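Local coordinates for Fe-regulated protein B (Neisseria meningitidis, PDB 4AIP), which transports iron across the meningococcal outer membrane as a TonB-dependent receptor, probably taking up siderophore-bound iron, at residues I119-A124 and F137-A142; A169-A174 and L252-T257; G202-G207 and L215-R220; I266-M271 and T311-T316. One frame throughout, in Å; residues are numbered along the deposited sequence.

How the contacts relate
Contacts 1 and 2 are buried, whereas contacts 3 and 4 lie in the barrel wall and are only partly buried. Contact 1 is apolar packing inside the plug, its centre about 7 Å from the centre of the chain. Contact 2 joins plug to wall through a lysine; D122 of contact 1 also bonds T171, and strands 118-121 and 165-171 are sheet neighbours. Contacts 3 and 4 are antiparallel strand pairs held by backbone hydrogen bonds, with weak or single side-chain bonds added. Segment 252-257 lies between them, pairing with strand 212-223 through L252 and K254 and with strand 264-276 through A253 and I255. Contacts 2 and 4 share the detergent N8E.

Contact 1. Residues I119-A124 and F137-A142; sequences IKVDNA and FIVDPA
I119 projects from strand 118-121, an outer strand of the four-stranded plug-domain sheet of this TonB-dependent transporter, onto the loop 137-142 that leads to strand 144-151. From CB the side chain divides. The CG2 branch stands anti to the backbone N (chi1 -71° for CG1), and I119 CG2 meets V139 CG1 at 4.1 Å. The other branch runs through CG1 to CD1, the methyl that reaches farthest: I119 CD1 lies 3.7 Å from F137 O and 4.0 Å from I138 CG1, and the tip of I119 bridges F137 and I138. Its side chain crosses that of I138 at about a right angle, and that of V139 at a slant.

Two residues along the strand, V121 meets the same valine from a second direction. The two valines approach tip to tip, V121 CG1 being 4.1 Å from V139 CG2. V139 therefore offers one methyl to each strand residue. No hydrogen bond links the segments; the contact is van der Waals packing, mostly methyl on methyl. After V121 the chain reverses in a type I' turn closed by A124 N to V121 O, 2.9 Å. F137 stacks on H275 of barrel strand 264-276, while M85 of the plug helix 85-88 packs on I138 and V139. Farther along, D140 forms an Asx turn: A142 N donates to the anti side of D140 OD1 at 2.9 Å, 24° out of the carboxylate plane.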
loop_
_atom_site.group_PDB
_atom_site.type_symbol
_atom_site.label_atom_id
_atom_site.label_comp_id
_atom_site.label_asym_id
_atom_site.label_seq_id
_atom_site.Cartn_x
_atom_site.Cartn_y
_atom_site.Cartn_z
ATOM N N ILE B 119 1.681 19.021 22.219
ATOM C CA ILE B 119 0.524 18.971 21.372
ATOM C C ILE B 119 -0.328 17.848 21.953
ATOM O O ILE B 119 0.115 16.687 22.010
ATOM C CB ILE B 119 0.892 18.573 19.924
ATOM C CG1 ILE B 119 1.660 19.755 19.260
ATOM C CG2 ILE B 119 -0.405 18.252 19.061
ATOM C CD1 ILE B 119 2.938 19.352 18.665
ATOM N N LYS B 120 -1.562 18.222 22.295
ATOM C CA LYS B 120 -2.519 17.344 22.872
ATOM C C LYS B 120 -3.545 17.055 21.840
ATOM O O LYS B 120 -4.121 18.001 21.301
ATOM C CB LYS B 120 -3.152 18.076 24.055
ATOM C CG LYS B 120 -2.176 18.287 25.183
ATOM C CD LYS B 120 -2.864 18.868 26.428
ATOM C CE LYS B 120 -1.822 19.319 27.478
ATOM N NZ LYS B 120 -2.363 19.308 28.907
ATOM N N VAL B 121 -3.765 15.780 21.498
ATOM C CA VAL B 121 -4.931 15.462 20.671
ATOM C C VAL B 121 -5.772 14.538 21.463
ATOM O O VAL B 121 -5.226 13.604 22.139
ATOM C CB VAL B 121 -4.602 14.971 19.246
ATOM C CG1 VAL B 121 -3.134 15.393 18.790
ATOM C CG2 VAL B 121 -4.879 13.548 19.050
ATOM N N ASP B 122 -7.064 14.850 21.474
ATOM C CA ASP B 122 -8.067 14.169 22.278
ATOM C C ASP B 122 -7.542 13.941 23.709
ATOM O O ASP B 122 -7.805 12.895 24.320
ATOM C CB ASP B 122 -8.393 12.829 21.632
ATOM C CG ASP B 122 -8.997 12.975 20.238
ATOM O OD1 ASP B 122 -9.765 13.941 20.014
ATOM O OD2 ASP B 122 -8.719 12.115 19.391
ATOM N N ASN B 123 -6.764 14.904 24.205
ATOM C CA ASN B 123 -6.266 14.866 25.568
ATOM C C ASN B 123 -5.330 13.661 25.840
ATOM O O ASN B 123 -5.434 13.019 26.886
ATOM C CB ASN B 123 -7.410 14.908 26.585
ATOM C CG ASN B 123 -6.969 15.494 27.929
ATOM O OD1 ASN B 123 -5.907 16.143 28.039
ATOM N ND2 ASN B 123 -7.770 15.236 28.971
ATOM N N ALA B 124 -4.445 13.378 24.877
ATOM C CA ALA B 124 -3.348 12.397 25.049
ATOM C C ALA B 124 -2.043 13.002 24.520
ATOM O O ALA B 124 -2.025 13.616 23.438
ATOM C CB ALA B 124 -3.701 11.138 24.268
ATOM N N PHE B 137 6.510 15.204 16.785
ATOM C CA PHE B 137 5.538 14.948 15.763
ATOM C C PHE B 137 4.399 15.914 15.875
ATOM O O PHE B 137 3.833 16.138 16.971
ATOM C CB PHE B 137 5.007 13.535 15.985
ATOM C CG PHE B 137 4.367 12.957 14.794
ATOM C CD1 PHE B 137 3.062 13.280 14.468
ATOM C CD2 PHE B 137 5.074 12.112 13.967
ATOM C CE1 PHE B 137 2.491 12.787 13.320
ATOM C CE2 PHE B 137 4.494 11.579 12.813
ATOM C CZ PHE B 137 3.214 11.909 12.506
ATOM N N ILE B 138 4.060 16.496 14.741
ATOM C CA ILE B 138 2.957 17.427 14.712
ATOM C C ILE B 138 1.846 16.814 13.914
ATOM O O ILE B 138 2.033 16.379 12.776
ATOM C CB ILE B 138 3.375 18.797 14.176
ATOM C CG1 ILE B 138 4.570 19.282 14.998
ATOM C CG2 ILE B 138 2.146 19.807 14.223
ATOM C CD1 ILE B 138 5.325 20.519 14.423
ATOM N N VAL B 139 0.686 16.789 14.562
ATOM C CA VAL B 139 -0.478 16.104 14.073
ATOM C C VAL B 139 -0.868 16.760 12.736
ATOM O O VAL B 139 -0.582 17.891 12.507
ATOM C CB VAL B 139 -1.588 16.234 15.116
ATOM C CG1 VAL B 139 -1.929 17.707 15.277
ATOM C CG2 VAL B 139 -2.804 15.390 14.734
ATOM N N ASP B 140 -1.548 15.988 11.914
ATOM C CA ASP B 140 -2.076 16.348 10.629
ATOM C C ASP B 140 -3.439 17.017 10.861
ATOM O O ASP B 140 -4.316 16.411 11.461
ATOM C CB ASP B 140 -2.289 15.018 9.914
ATOM C CG ASP B 140 -2.685 15.150 8.454
ATOM O OD1 ASP B 140 -3.476 16.065 8.028
ATOM O OD2 ASP B 140 -2.193 14.265 7.692
ATOM N N PRO B 141 -3.652 18.223 10.325
ATOM C CA PRO B 141 -4.891 18.958 10.617
ATOM C C PRO B 141 -6.075 18.327 9.923
ATOM O O PRO B 141 -7.254 18.658 10.213
ATOM C CB PRO B 141 -4.630 20.359 10.022
ATOM C CG PRO B 141 -3.526 20.146 8.997
ATOM C CD PRO B 141 -2.670 19.029 9.584
ATOM N N ALA B 142 -5.787 17.437 8.985
ATOM C CA ALA B 142 -6.890 16.736 8.304
ATOM C C ALA B 142 -7.673 15.923 9.342
ATOM O O ALA B 142 -8.878 15.828 9.252
ATOM C CB ALA B 142 -6.356 15.836 7.176
#

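Contact 2. Residues A169-A174 and L252-T257; sequences AKTVDA and LAKIGT. With N8E (3,6,9,12,15-pentaoxatricosan-1-ol), chain F.
K254 NZ is gripped by two acceptors of the plug segment 169-174: it donates to T171 OG1 and to V172 O. K254 NZ to T171 OG1 is 2.5 Å, short enough for the value to be doubtful. The second, K254 NZ to V172 O, is 3.1 Å, and the donor sits above the carbonyl plane, 57° out of it. The lysine gets there by standing straight out from strand 246-259, its chain extended beyond CG, and K254 CE also passes 3.2 Å from V172 O.

T171 OG1 lies between its own backbone N and carbonyl carbon (chi1 54°), and it has a second partner in D122 OD2 of the plug. D173 adds a looser electrostatic element: D173 OD2 is 4.1 Å from K254 NZ, beyond a salt bridge, and its side chain crosses the lysine at about a right angle. Beside this polar cluster L252 CD2 packs on V172 CG1 at 3.6 Å and on V172 O at 3.5 Å, giving the lysine an apolar flank. This is a plug-to-barrel contact, as expected for the family. The strand's other face bears A253 and I255, against which the detergent N8E lies, with I255 CG2 3.4 Å from N8E C14. The carbonyl, and probably the hydroxyl, solvate the buried ammonium; the nearby carboxylates of D122 and D173, neither salt-bridged to it here, would probably favour its charged form.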
loop_
_atom_site.group_PDB
_atom_site.type_symbol
_atom_site.label_atom_id
_atom_site.label_comp_id
_atom_site.label_asym_id
_atom_site.label_seq_id
_atom_site.Cartn_x
_atom_site.Cartn_y
_atom_site.Cartn_z
ATOM N N ALA B 169 -5.769 19.950 20.409
ATOM C CA ALA B 169 -6.593 19.642 19.243
ATOM C C ALA B 169 -7.496 18.519 19.598
ATOM O O ALA B 169 -7.090 17.640 20.380
ATOM C CB ALA B 169 -5.718 19.241 18.068
ATOM N N LYS B 170 -8.693 18.558 18.997
ATOM C CA LYS B 170 -9.708 17.500 19.067
ATOM C C LYS B 170 -9.900 16.936 17.673
ATOM O O LYS B 170 -9.956 17.699 16.713
ATOM C CB LYS B 170 -11.028 18.067 19.593
ATOM C CG LYS B 170 -10.893 18.746 20.942
ATOM C CD LYS B 170 -12.231 18.905 21.608
ATOM C CE LYS B 170 -12.099 19.447 23.043
ATOM N NZ LYS B 170 -13.237 20.346 23.339
ATOM N N THR B 171 -9.941 15.610 17.557
ATOM C CA THR B 171 -10.236 14.956 16.294
ATOM C C THR B 171 -11.716 15.164 15.912
ATOM O O THR B 171 -12.592 15.463 16.739
ATOM C CB THR B 171 -9.913 13.477 16.346
ATOM O OG1 THR B 171 -10.610 12.926 17.481
ATOM C CG2 THR B 171 -8.419 13.294 16.517
ATOM N N VAL B 172 -11.986 15.010 14.630
ATOM C CA VAL B 172 -13.292 15.248 14.111
ATOM C C VAL B 172 -14.280 14.134 14.477
ATOM O O VAL B 172 -13.891 12.964 14.697
ATOM C CB VAL B 172 -13.211 15.457 12.571
ATOM C CG1 VAL B 172 -12.448 14.284 11.900
ATOM C CG2 VAL B 172 -14.627 15.578 12.009
ATOM N N ASP B 173 -15.553 14.529 14.546
ATOM C CA ASP B 173 -16.608 13.654 14.907
ATOM C C ASP B 173 -17.691 13.578 13.840
ATOM O O ASP B 173 -17.864 14.480 12.998
ATOM C CB ASP B 173 -17.243 14.180 16.193
ATOM C CG ASP B 173 -17.103 13.246 17.326
ATOM O OD1 ASP B 173 -17.508 12.049 17.184
ATOM O OD2 ASP B 173 -16.588 13.741 18.369
ATOM N N ALA B 174 -18.471 12.521 13.943
ATOM C CA ALA B 174 -19.675 12.347 13.176
ATOM C C ALA B 174 -20.575 13.588 13.090
ATOM O O ALA B 174 -20.909 14.014 11.964
ATOM C CB ALA B 174 -20.452 11.119 13.730
ATOM N N LEU B 252 -8.671 8.052 10.667
ATOM C CA LEU B 252 -9.379 8.121 11.892
ATOM C C LEU B 252 -10.530 7.139 11.823
ATOM O O LEU B 252 -11.284 7.077 10.803
ATOM C CB LEU B 252 -9.882 9.544 12.078
ATOM C CG LEU B 252 -10.569 9.847 13.407
ATOM C CD1 LEU B 252 -9.610 9.676 14.590
ATOM C CD2 LEU B 252 -11.164 11.218 13.331
ATOM N N ALA B 253 -10.688 6.388 12.928
ATOM C CA ALA B 253 -11.851 5.479 13.071
ATOM C C ALA B 253 -12.527 5.771 14.356
ATOM O O ALA B 253 -11.958 5.578 15.444
ATOM C CB ALA B 253 -11.424 4.021 13.019
ATOM N N LYS B 254 -13.769 6.201 14.289
ATOM C CA LYS B 254 -14.472 6.436 15.525
ATOM C C LYS B 254 -15.809 5.790 15.637
ATOM O O LYS B 254 -16.604 5.855 14.734
ATOM C CB LYS B 254 -14.780 7.873 15.664
ATOM C CG LYS B 254 -13.661 8.686 16.058
ATOM C CD LYS B 254 -14.250 9.879 16.854
ATOM C CE LYS B 254 -13.093 10.748 16.917
ATOM N NZ LYS B 254 -12.943 11.967 17.500
ATOM N N ILE B 255 -16.135 5.291 16.820
ATOM C CA ILE B 255 -17.507 4.885 17.050
ATOM C C ILE B 255 -17.904 5.470 18.375
ATOM O O ILE B 255 -17.064 5.615 19.291
ATOM C CB ILE B 255 -17.674 3.308 16.992
ATOM C CG1 ILE B 255 -19.141 2.941 17.038
ATOM C CG2 ILE B 255 -16.825 2.597 18.076
ATOM C CD1 ILE B 255 -19.428 1.518 17.431
ATOM N N GLY B 256 -19.162 5.848 18.492
ATOM C CA GLY B 256 -19.627 6.500 19.679
ATOM C C GLY B 256 -21.067 6.176 19.951
ATOM O O GLY B 256 -21.833 5.850 19.032
ATOM N N THR B 257 -21.437 6.253 21.217
ATOM C CA THR B 257 -22.825 6.175 21.608
ATOM C C THR B 257 -23.196 7.304 22.573
ATOM O O THR B 257 -22.459 7.631 23.495
ATOM C CB THR B 257 -23.270 4.766 22.163
ATOM O OG1 THR B 257 -24.614 4.865 22.604
ATOM C CG2 THR B 257 -22.405 4.253 23.326
HETATM C C01 N8E F . -4.387 0.865 10.658
HETATM C C02 N8E F . -4.835 1.889 11.684
HETATM C C03 N8E F . -5.762 2.919 11.056
HETATM C C04 N8E F . -7.220 2.478 10.988
HETATM C C05 N8E F . -8.041 2.922 12.180
HETATM C C06 N8E F . -9.145 1.914 12.501
HETATM C C07 N8E F . -8.695 0.818 13.406
HETATM C C08 N8E F . -9.808 0.207 14.259
HETATM O O09 N8E F . -10.259 1.124 15.245
HETATM C C10 N8E F . -11.318 0.711 16.072
HETATM C C11 N8E F . -12.056 1.914 16.655
HETATM O O12 N8E F . -13.427 1.805 16.332
HETATM C C13 N8E F . -13.979 2.537 15.246
HETATM C C14 N8E F . -15.370 1.948 15.050
HETATM O O15 N8E F . -15.667 1.807 13.656
HETATM C C16 N8E F . -16.293 0.572 13.306
HETATM C C17 N8E F . -17.792 0.691 13.489
HETATM O O18 N8E F . -18.325 1.250 12.285
HETATM C C19 N8E F . -19.335 2.253 12.503
HETATM C C20 N8E F . -20.752 1.747 12.826
HETATM O O21 N8E F . -21.363 2.571 13.833
HETATM C C22 N8E F . -22.297 3.502 13.298
HETATM C C23 N8E F . -23.558 3.295 14.107
HETATM O O24 N8E F . -24.649 4.028 13.520
#

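Contact 3. Residues G202-G207 and L215-R220; sequences GASVFG and LFSYNR
With chi1 at 156°, S204 OG points opposite the amide N, while S217 places its own OG anti to the carbonyl carbon (chi1 -64°); together these torsions bring the hydroxyls side by side. S217 OG is about as near S204 CB (3.3 Å) as S204 OG (3.2 Å), which fits a weak bond between the hydroxyls. The serines form a non-hydrogen-bonded pair in the antiparallel β-hairpin of strands 198-209 and 212-223, part of the barrel wall, whose segment axes run at 176° to each other.

Backbone bonds carry the pairing: A203 exchanges two with Y218, and V205 two with F216, all 2.9 Å between N and O, as in V205 N to F216 O. Between them S204 CA lies 3.1 Å from F216 O, a CA-H...O contact. A203, V205, F216 and Y218 share one face, where V205 CG1 and F216 CB are 4.2 Å apart and the F216 side chain lies about 4 Å from N8E. S204, F206, L215, S217 and N219 share the other, on which S204 and F206 meet helix 174-178 and N219 meets A142 of the plug. There the F206 ring turns to L177 and L178, and the cross-strand touch falls to CB: F206 CB to L215 CB, 3.8 Å.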
loop_
_atom_site.group_PDB
_atom_site.type_symbol
_atom_site.label_atom_id
_atom_site.label_comp_id
_atom_site.label_asym_id
_atom_site.label_seq_id
_atom_site.Cartn_x
_atom_site.Cartn_y
_atom_site.Cartn_z
ATOM N N GLY B 202 -8.648 12.697 0.096
ATOM C CA GLY B 202 -9.123 11.969 1.217
ATOM C C GLY B 202 -10.582 11.690 1.060
ATOM O O GLY B 202 -11.258 12.244 0.190
ATOM N N ALA B 203 -11.072 10.832 1.915
ATOM C CA ALA B 203 -12.453 10.546 1.911
ATOM C C ALA B 203 -12.813 10.186 3.305
ATOM O O ALA B 203 -11.986 9.803 4.133
ATOM C CB ALA B 203 -12.783 9.401 0.940
ATOM N N SER B 204 -14.091 10.288 3.554
ATOM C CA SER B 204 -14.610 10.127 4.862
ATOM C C SER B 204 -16.062 9.719 4.733
ATOM O O SER B 204 -16.805 10.253 3.934
ATOM C CB SER B 204 -14.423 11.448 5.597
ATOM O OG SER B 204 -15.343 11.541 6.613
ATOM N N VAL B 205 -16.433 8.706 5.491
ATOM C CA VAL B 205 -17.821 8.223 5.542
ATOM C C VAL B 205 -18.242 8.221 7.008
ATOM O O VAL B 205 -17.450 7.921 7.885
ATOM C CB VAL B 205 -17.954 6.823 4.839
ATOM C CG1 VAL B 205 -17.084 5.752 5.517
ATOM C CG2 VAL B 205 -19.403 6.371 4.771
ATOM N N PHE B 206 -19.464 8.611 7.284
ATOM C CA PHE B 206 -19.884 8.849 8.653
ATOM C C PHE B 206 -21.385 8.701 8.805
ATOM O O PHE B 206 -22.144 8.875 7.859
ATOM C CB PHE B 206 -19.439 10.258 9.078
ATOM C CG PHE B 206 -19.657 11.300 8.030
ATOM C CD1 PHE B 206 -18.692 11.539 7.052
ATOM C CD2 PHE B 206 -20.847 12.035 7.990
ATOM C CE1 PHE B 206 -18.909 12.489 6.063
ATOM C CE2 PHE B 206 -21.049 13.010 7.020
ATOM C CZ PHE B 206 -20.095 13.217 6.053
ATOM N N GLY B 207 -21.839 8.395 10.000
ATOM C CA GLY B 207 -23.272 8.311 10.196
ATOM C C GLY B 207 -23.735 8.056 11.604
ATOM O O GLY B 207 -22.958 8.070 12.533
ATOM N N LEU B 215 -17.398 7.176 12.228
ATOM C CA LEU B 215 -16.816 7.666 11.036
ATOM C C LEU B 215 -15.543 6.941 10.744
ATOM O O LEU B 215 -14.916 6.398 11.681
ATOM C CB LEU B 215 -16.528 9.140 11.164
ATOM C CG LEU B 215 -15.317 9.512 12.012
ATOM C CD1 LEU B 215 -14.076 9.685 11.167
ATOM C CD2 LEU B 215 -15.619 10.822 12.692
ATOM N N PHE B 216 -15.182 6.949 9.449
ATOM C CA PHE B 216 -13.879 6.586 8.978
ATOM C C PHE B 216 -13.384 7.661 8.019
ATOM O O PHE B 216 -14.087 7.960 7.059
ATOM C CB PHE B 216 -13.893 5.244 8.248
ATOM C CG PHE B 216 -12.491 4.716 7.916
ATOM C CD1 PHE B 216 -11.725 4.097 8.894
ATOM C CD2 PHE B 216 -11.941 4.861 6.629
ATOM C CE1 PHE B 216 -10.416 3.629 8.628
ATOM C CE2 PHE B 216 -10.640 4.369 6.346
ATOM C CZ PHE B 216 -9.891 3.761 7.348
ATOM N N SER B 217 -12.184 8.198 8.266
ATOM C CA SER B 217 -11.512 9.127 7.381
ATOM C C SER B 217 -10.165 8.607 7.089
ATOM O O SER B 217 -9.440 8.185 8.017
ATOM C CB SER B 217 -11.341 10.448 8.057
ATOM O OG SER B 217 -12.636 10.948 8.271
ATOM N N TYR B 218 -9.868 8.595 5.791
ATOM C CA TYR B 218 -8.580 8.387 5.246
ATOM C C TYR B 218 -8.107 9.721 4.562
ATOM O O TYR B 218 -8.904 10.308 3.780
ATOM C CB TYR B 218 -8.640 7.252 4.215
ATOM C CG TYR B 218 -7.315 7.088 3.487
ATOM C CD1 TYR B 218 -6.164 6.675 4.196
ATOM C CD2 TYR B 218 -7.179 7.389 2.125
ATOM C CE1 TYR B 218 -4.907 6.535 3.535
ATOM C CE2 TYR B 218 -5.916 7.239 1.458
ATOM C CZ TYR B 218 -4.812 6.809 2.178
ATOM O OH TYR B 218 -3.579 6.659 1.594
ATOM N N ASN B 219 -6.861 10.139 4.820
ATOM C CA ASN B 219 -6.290 11.286 4.150
ATOM C C ASN B 219 -4.889 11.029 3.660
ATOM O O ASN B 219 -4.038 10.438 4.375
ATOM C CB ASN B 219 -6.277 12.518 5.056
ATOM C CG ASN B 219 -7.599 12.705 5.772
ATOM O OD1 ASN B 219 -8.586 13.187 5.184
ATOM N ND2 ASN B 219 -7.654 12.246 7.063
ATOM N N ARG B 220 -4.611 11.508 2.460
ATOM C CA ARG B 220 -3.248 11.368 1.987
ATOM C C ARG B 220 -2.745 12.642 1.370
ATOM O O ARG B 220 -3.513 13.332 0.678
ATOM C CB ARG B 220 -3.157 10.228 1.026
ATOM C CG ARG B 220 -1.751 9.862 0.744
ATOM C CD ARG B 220 -1.647 8.817 -0.388
ATOM N NE ARG B 220 -0.307 8.885 -0.942
ATOM C CZ ARG B 220 0.127 8.111 -1.922
ATOM N NH1 ARG B 220 -0.651 7.185 -2.466
ATOM N NH2 ARG B 220 1.376 8.236 -2.316
#

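Contact 4. Residues I266-M271 and T311-T316; sequences IVLSHM and TNLAYT. With N8E (3,6,9,12,15-pentaoxatricosan-1-ol), chain F.
L313 CD1 is the bump here, and the hollow is the gap that I266 and L268 leave between their side chains over V267. L313 CD1 lies 3.6 Å from I266 CG2, 3.9 Å from L268 CG and 3.7 Å from V267 O. L313 reaches it with CG anti to the backbone N (chi1 180°) and the chain then bent at chi2. The other branch of I266, CG1, rests obliquely against Y315 CD1, 3.8 Å. L268 reaches across to the neighbouring strand and lays L268 CD2 on N312 O, 3.5 Å away.

These residues lie on the outward face of neighbouring antiparallel strands of the transmembrane β-barrel, 264-276 and 302-318, with segment directions 165° apart. Backbone bonds join V267 with A314 and S269 with N312, the one from S269 N to N312 O being weak. On the inward face V267 O and N312 O share a water that donates to both.

At the last pair, on the same outward face, H270 and T311 meet by a polar bond. T311 OG1 comes to the edge of the imidazole, near its plane, and hydrogen-bonds H270 ND1 at 2.8 Å, while T311 CG2 settles over S269 O. H270 CD2, across CG from ND1, touches N8E C05 at 3.3 Å. V199 of the second subunit packs on H270, F193 of the second subunit on T311, and L736 of the second subunit on L268.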
loop_
_atom_site.group_PDB
_atom_site.type_symbol
_atom_site.label_atom_id
_atom_site.label_comp_id
_atom_site.label_asym_id
_atom_site.label_seq_id
_atom_site.Cartn_x
_atom_site.Cartn_y
_atom_site.Cartn_z
ATOM N N ILE B 266 -20.074 7.728 25.222
ATOM C CA ILE B 266 -18.817 6.969 25.166
ATOM C C ILE B 266 -18.371 7.003 23.726
ATOM O O ILE B 266 -19.166 6.766 22.851
ATOM C CB ILE B 266 -18.950 5.519 25.645
ATOM C CG1 ILE B 266 -19.189 5.490 27.135
ATOM C CG2 ILE B 266 -17.680 4.742 25.439
ATOM C CD1 ILE B 266 -20.396 4.651 27.564
ATOM N N VAL B 267 -17.089 7.267 23.493
ATOM C CA VAL B 267 -16.535 7.303 22.173
ATOM C C VAL B 267 -15.283 6.449 22.102
ATOM O O VAL B 267 -14.400 6.533 22.963
ATOM C CB VAL B 267 -16.197 8.760 21.774
ATOM C CG1 VAL B 267 -15.602 8.789 20.388
ATOM C CG2 VAL B 267 -17.453 9.573 21.762
ATOM N N LEU B 268 -15.189 5.614 21.093
ATOM C CA LEU B 268 -13.957 4.859 20.925
ATOM C C LEU B 268 -13.346 5.229 19.583
ATOM O O LEU B 268 -14.067 5.215 18.531
ATOM C CB LEU B 268 -14.269 3.378 20.933
ATOM C CG LEU B 268 -13.488 2.463 21.840
ATOM C CD1 LEU B 268 -13.771 1.055 21.313
ATOM C CD2 LEU B 268 -12.004 2.675 21.880
ATOM N N SER B 269 -12.029 5.430 19.614
ATOM C CA SER B 269 -11.360 6.178 18.596
ATOM C C SER B 269 -10.016 5.516 18.271
ATOM O O SER B 269 -9.314 5.124 19.217
ATOM C CB SER B 269 -11.167 7.551 19.207
ATOM O OG SER B 269 -10.259 8.342 18.497
ATOM N N HIS B 270 -9.652 5.341 16.992
ATOM C CA HIS B 270 -8.262 5.007 16.698
ATOM C C HIS B 270 -7.754 5.956 15.649
ATOM O O HIS B 270 -8.435 6.129 14.626
ATOM C CB HIS B 270 -8.037 3.556 16.252
ATOM C CG HIS B 270 -6.608 3.266 15.906
ATOM N ND1 HIS B 270 -5.687 2.889 16.849
ATOM C CD2 HIS B 270 -5.931 3.334 14.735
ATOM C CE1 HIS B 270 -4.510 2.714 16.283
ATOM N NE2 HIS B 270 -4.623 3.007 15.003
ATOM N N MET B 271 -6.586 6.557 15.892
ATOM C CA MET B 271 -6.020 7.446 14.931
ATOM C C MET B 271 -4.634 7.004 14.525
ATOM O O MET B 271 -3.870 6.498 15.352
ATOM C CB MET B 271 -5.973 8.831 15.483
ATOM C CG MET B 271 -4.820 9.554 14.933
ATOM S SD MET B 271 -4.499 11.152 15.592
ATOM C CE MET B 271 -3.821 10.887 17.179
ATOM N N THR B 311 -5.087 4.935 20.207
ATOM C CA THR B 311 -6.428 4.427 20.508
ATOM C C THR B 311 -6.890 5.038 21.827
ATOM O O THR B 311 -6.151 5.009 22.811
ATOM C CB THR B 311 -6.477 2.887 20.653
ATOM O OG1 THR B 311 -5.754 2.252 19.597
ATOM C CG2 THR B 311 -7.861 2.422 20.582
ATOM N N ASN B 312 -8.100 5.586 21.819
ATOM C CA ASN B 312 -8.607 6.433 22.889
ATOM C C ASN B 312 -10.014 6.043 23.251
ATOM O O ASN B 312 -10.864 5.953 22.362
ATOM C CB ASN B 312 -8.662 7.888 22.412
ATOM C CG ASN B 312 -9.049 8.864 23.563
ATOM O OD1 ASN B 312 -8.258 9.085 24.479
ATOM N ND2 ASN B 312 -10.241 9.424 23.520
ATOM N N LEU B 313 -10.275 5.836 24.546
ATOM C CA LEU B 313 -11.633 5.657 25.026
ATOM C C LEU B 313 -12.007 6.886 25.830
ATOM O O LEU B 313 -11.250 7.287 26.738
ATOM C CB LEU B 313 -11.735 4.460 25.929
ATOM C CG LEU B 313 -13.146 4.172 26.501
ATOM C CD1 LEU B 313 -14.172 3.805 25.438
ATOM C CD2 LEU B 313 -13.032 2.978 27.482
ATOM N N ALA B 314 -13.164 7.462 25.551
ATOM C CA ALA B 314 -13.522 8.686 26.171
ATOM C C ALA B 314 -14.907 8.605 26.610
ATOM O O ALA B 314 -15.792 8.125 25.857
ATOM C CB ALA B 314 -13.414 9.919 25.128
ATOM N N TYR B 315 -15.156 9.171 27.778
ATOM C CA TYR B 315 -16.496 9.206 28.312
ATOM C C TYR B 315 -16.806 10.616 28.784
ATOM O O TYR B 315 -15.958 11.259 29.391
ATOM C CB TYR B 315 -16.608 8.243 29.489
ATOM C CG TYR B 315 -17.847 8.463 30.314
ATOM C CD1 TYR B 315 -19.092 8.185 29.793
ATOM C CD2 TYR B 315 -17.771 8.959 31.612
ATOM C CE1 TYR B 315 -20.238 8.381 30.525
ATOM C CE2 TYR B 315 -18.918 9.120 32.374
ATOM C CZ TYR B 315 -20.140 8.837 31.818
ATOM O OH TYR B 315 -21.281 9.059 32.552
ATOM N N THR B 316 -18.011 11.109 28.512
ATOM C CA THR B 316 -18.490 12.284 29.209
ATOM C C THR B 316 -19.937 12.110 29.712
ATOM O O THR B 316 -20.849 11.778 28.942
ATOM C CB THR B 316 -18.335 13.600 28.404
ATOM O OG1 THR B 316 -19.563 13.878 27.748
ATOM C CG2 THR B 316 -17.205 13.553 27.347
HETATM C C01 N8E F . -4.387 0.865 10.658
HETATM C C02 N8E F . -4.835 1.889 11.684
HETATM C C03 N8E F . -5.762 2.919 11.056
HETATM C C04 N8E F . -7.220 2.478 10.988
HETATM C C05 N8E F . -8.041 2.922 12.180
HETATM C C06 N8E F . -9.145 1.914 12.501
HETATM C C07 N8E F . -8.695 0.818 13.406
HETATM C C08 N8E F . -9.808 0.207 14.259
HETATM O O09 N8E F . -10.259 1.124 15.245
HETATM C C10 N8E F . -11.318 0.711 16.072
HETATM C C11 N8E F . -12.056 1.914 16.655
HETATM O O12 N8E F . -13.427 1.805 16.332
HETATM C C13 N8E F . -13.979 2.537 15.246
HETATM C C14 N8E F . -15.370 1.948 15.050
HETATM O O15 N8E F . -15.667 1.807 13.656
HETATM C C16 N8E F . -16.293 0.572 13.306
HETATM C C17 N8E F . -17.792 0.691 13.489
HETATM O O18 N8E F . -18.325 1.250 12.285
HETATM C C19 N8E F . -19.335 2.253 12.503
HETATM C C20 N8E F . -20.752 1.747 12.826
HETATM O O21 N8E F . -21.363 2.571 13.833
HETATM C C22 N8E F . -22.297 3.502 13.298
HETATM C C23 N8E F . -23.558 3.295 14.107
HETATM O O24 N8E F . -24.649 4.028 13.520
HETATM O O HOH W 1 -12.189 8.391 21.928
#